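Local coordinates for AP endonuclease, family protein 2 (Mycobacterium smegmatis, PDB 5TNV) that binds magnesium in a xylose isomerase-like TIM barrel and may act as an endonuclease, at residues D70-W75 with S104-S109. Sequence-based numbering, arbitrary orientation. Where two conformers were deposited one is given.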
ATOM      1  N   ASP A  70     -21.664  -0.418  11.629  1.00  3.96           N
ATOM      2  CA  ASP A  70     -21.609  -0.109  13.059  1.00  3.70           C
ATOM      3  C   ASP A  70     -21.710   1.405  13.111  1.00  3.72           C
ATOM      4  O   ASP A  70     -20.819   2.100  12.667  1.00  4.09           O
ATOM      5  CB  ASP A  70     -20.360  -0.639  13.705  1.00  4.35           C
ATOM      6  CG  ASP A  70     -20.247  -0.352  15.191  1.00  3.79           C
ATOM      7  OD1 ASP A  70     -20.673   0.733  15.647  1.00  4.21           O
ATOM      8  OD2 ASP A  70     -19.710  -1.265  15.902  1.00  4.58           O
ATOM      9  N   PRO A  71     -22.855   1.944  13.612  1.00  4.00           N
ATOM     10  CA  PRO A  71     -23.039   3.406  13.552  1.00  4.49           C
ATOM     11  C   PRO A  71     -22.098   4.165  14.490  1.00  4.09           C
ATOM     12  O   PRO A  71     -22.007   5.387  14.357  1.00  4.66           O
ATOM     13  CB  PRO A  71     -24.493   3.572  14.001  1.00  5.10           C
ATOM     14  CG  PRO A  71     -24.699   2.432  14.954  1.00  5.12           C
ATOM     15  CD  PRO A  71     -23.975   1.275  14.283  1.00  4.63           C
ATOM     16  N   THR A  72     -21.477   3.479  15.420  1.00  4.45           N
ATOM     17  CA  THR A  72     -20.734   4.120  16.526  1.00  4.46           C
ATOM     18  C   THR A  72     -21.675   5.000  17.312  1.00  4.45           C
ATOM     19  O   THR A  72     -22.902   4.858  17.213  1.00  4.92           O
ATOM     20  CB  THR A  72     -19.424   4.796  16.084  1.00  4.52           C
ATOM     21  OG1 THR A  72     -19.668   6.111  15.499  1.00  4.80           O
ATOM     22  CG2 THR A  72     -18.636   3.950  15.125  1.00  5.42           C
ATOM     23  N   ASP A  73     -21.130   5.903  18.131  1.00  4.43           N
ATOM     24  CA  ASP A  73     -21.822   7.019  18.750  1.00  4.87           C
ATOM     25  C   ASP A  73     -21.262   8.335  18.262  1.00  5.10           C
ATOM     26  O   ASP A  73     -21.648   9.405  18.791  1.00  6.82           O
ATOM     27  CB  ASP A  73     -21.780   6.965  20.284  1.00  6.17           C
ATOM     28  CG  ASP A  73     -20.406   7.055  20.852  1.00  6.37           C
ATOM     29  OD1 ASP A  73     -19.459   7.129  20.073  1.00  6.45           O
ATOM     30  OD2 ASP A  73     -20.247   7.027  22.096  1.00  9.56           O
ATOM     31  N   ALA A  74     -20.433   8.341  17.215  1.00  5.11           N
ATOM     32  CA  ALA A  74     -19.772   9.547  16.690  1.00  5.58           C
ATOM     33  C   ALA A  74     -20.409  10.060  15.402  1.00  5.20           C
ATOM     34  O   ALA A  74     -19.901  11.043  14.829  1.00  6.06           O
ATOM     35  CB  ALA A  74     -18.294   9.215  16.496  1.00  6.83           C
ATOM     36  N   TRP A  75     -21.476   9.423  14.971  1.00  5.22           N
ATOM     37  CA  TRP A  75     -22.236   9.743  13.754  1.00  4.93           C
ATOM     38  C   TRP A  75     -23.649  10.075  14.252  1.00  4.87           C
ATOM     39  O   TRP A  75     -23.812  10.913  15.173  1.00  6.08           O
ATOM     40  CB  TRP A  75     -22.075   8.640  12.714  1.00  5.04           C
ATOM     41  CG  TRP A  75     -22.893   8.783  11.472  1.00  4.55           C
ATOM     42  CD1 TRP A  75     -22.902   9.824  10.601  1.00  4.84           C
ATOM     43  CD2 TRP A  75     -23.843   7.854  10.981  1.00  4.54           C
ATOM     44  NE1 TRP A  75     -23.796   9.604   9.589  1.00  5.00           N
ATOM     45  CE2 TRP A  75     -24.394   8.395   9.804  1.00  4.70           C
ATOM     46  CE3 TRP A  75     -24.314   6.589  11.392  1.00  5.17           C
ATOM     47  CZ2 TRP A  75     -25.381   7.740   9.057  1.00  5.03           C
ATOM     48  CZ3 TRP A  75     -25.284   5.947  10.669  1.00  5.56           C
ATOM     49  CH2 TRP A  75     -25.808   6.520   9.503  1.00  5.83           C
ATOM     50  N   SER A 104     -20.554   0.571  18.473  1.00  4.34           N
ATOM     51  CA  SER A 104     -19.300   0.888  19.161  1.00  4.51           C
ATOM     52  C   SER A 104     -19.267   2.308  19.650  1.00  4.78           C
ATOM     53  O   SER A 104     -19.132   3.258  18.883  1.00  5.85           O
ATOM     54  CB  SER A 104     -18.095   0.649  18.228  1.00  4.61           C
ATOM     55  OG  SER A 104     -17.988  -0.728  17.879  1.00  4.73           O
ATOM     56  N   MET A 105     -19.319   2.483  20.972  1.00  4.84           N
ATOM     57  CA  MET A 105     -19.110   3.780  21.576  1.00  4.92           C
ATOM     58  C   MET A 105     -17.653   4.160  21.435  1.00  5.08           C
ATOM     59  O   MET A 105     -16.808   3.291  21.558  1.00 10.33           O
ATOM     60  CB  MET A 105     -19.532   3.742  23.044  1.00  6.89           C
ATOM     61  CG  MET A 105     -20.998   3.466  23.250  1.00 10.93           C
ATOM     62  SD  MET A 105     -21.467   3.267  24.972  1.00 18.33           S
ATOM     63  CE  MET A 105     -21.327   4.897  25.741  1.00 18.40           C
ATOM     64  N   THR A 106     -17.379   5.435  21.232  0.50  6.07           N
ATOM     65  CA  THR A 106     -15.980   5.784  20.950  0.50  5.57           C
ATOM     66  C   THR A 106     -15.382   6.351  22.206  0.50  6.89           C
ATOM     67  O   THR A 106     -15.178   5.736  23.240  0.50  7.08           O
ATOM     68  CB  THR A 106     -15.956   6.631  19.672  0.50  6.58           C
ATOM     69  OG1 THR A 106     -16.711   7.858  19.815  0.50  6.30           O
ATOM     70  CG2 THR A 106     -16.581   5.842  18.514  0.50  8.86           C
ATOM     71  N   ARG A 107     -14.867   7.432  22.435  1.00  9.10           N
ATOM     72  CA  ARG A 107     -14.393   8.411  23.345  1.00  5.60           C
ATOM     73  C   ARG A 107     -15.530   8.890  24.271  1.00  5.60           C
ATOM     74  O   ARG A 107     -15.792  10.051  24.447  1.00  8.21           O
ATOM     75  CB  ARG A 107     -13.662   9.542  22.622  1.00  5.83           C
ATOM     76  CG  ARG A 107     -12.463   8.986  21.812  1.00  5.76           C
ATOM     77  CD  ARG A 107     -11.641  10.078  21.123  1.00  6.27           C
ATOM     78  NE  ARG A 107     -10.667   9.456  20.229  1.00  6.15           N
ATOM     79  CZ  ARG A 107      -9.555   8.862  20.627  1.00  5.15           C
ATOM     80  NH1 ARG A 107      -9.192   8.866  21.899  1.00  5.23           N
ATOM     81  NH2 ARG A 107      -8.786   8.278  19.724  1.00  6.83           N
ATOM     82  N   SER A 108     -16.157   7.890  24.873  1.00  5.74           N
ATOM     83  CA  SER A 108     -17.333   7.996  25.717  1.00  6.07           C
ATOM     84  C   SER A 108     -17.194   7.070  26.904  1.00  5.68           C
ATOM     85  O   SER A 108     -17.998   6.176  27.147  1.00  6.76           O
ATOM     86  CB  SER A 108     -18.599   7.656  24.933  1.00  7.77           C
ATOM     87  OG  SER A 108     -18.685   8.503  23.826  1.00  9.03           O
ATOM     88  N   SER A 109     -16.120   7.228  27.666  1.00  6.01           N
ATOM     89  CA  SER A 109     -15.797   6.279  28.726  1.00  6.04           C
ATOM     90  C   SER A 109     -16.829   6.301  29.861  1.00  5.99           C
ATOM     91  O   SER A 109     -17.235   7.391  30.311  1.00  6.41           O
ATOM     92  CB  SER A 109     -14.429   6.590  29.302  1.00  6.10           C
ATOM     93  OG  SER A 109     -14.214   5.742  30.433  1.00  6.65           O
TER
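Ser-104 meets the carboxylate of Asp-70 through two groups. Its backbone N donates to OD1 of Asp-70 at 2.8 Å, on the syn lone pair. Its OG donates to OD2 of Asp-70 at 2.7 Å, also on the syn side but 34° out of the carboxylate plane. OD1 of Asp-70 takes a second bond from the backbone N of Thr-72, closing an Asx turn, and OD2 has another partner in the hydroxyl of Ser-102. The carboxylate is therefore gripped at both oxygens and its rotation is fixed. The carbonyl O of Ser-104 lies 3.0 Å from CA of Thr-72, a CA-H...O contact.

At Met-105, CB packs against OD2 of Asp-73, while the side chain as a whole leads away and touches Ala-123 and Leu-126 of helix 116-133. Thr-106, in the conformer given, binds OD1 of Asp-73 twice. OG1 of Thr-106 meets OD1 of Asp-73 on its syn lone pair at 2.9 Å, and the backbone N donates from above the carboxylate plane. In the same conformer the methyl CG2 of Thr-106 rests against CB of Thr-72. Ser-108 completes the set, its OG donating to OD2 of Asp-73 at 2.8 Å. Asp-73 holds its CG between its own backbone N and carbonyl carbon (chi1 63°), which turns the carboxylate toward these donors.

Each segment starts at the last residue of its strand, 68-70 or 99-104. Asp-70 joins these neighbouring parallel strand ends, and Asp-73 the loops that follow. Ser-104 OG also hydrogen-bonds NE2 of His-252, a magnesium ligand. Ser-104 is thus a second-shell residue backed by Asp-70, consistent with positioning the histidine at the TIM-barrel metal site.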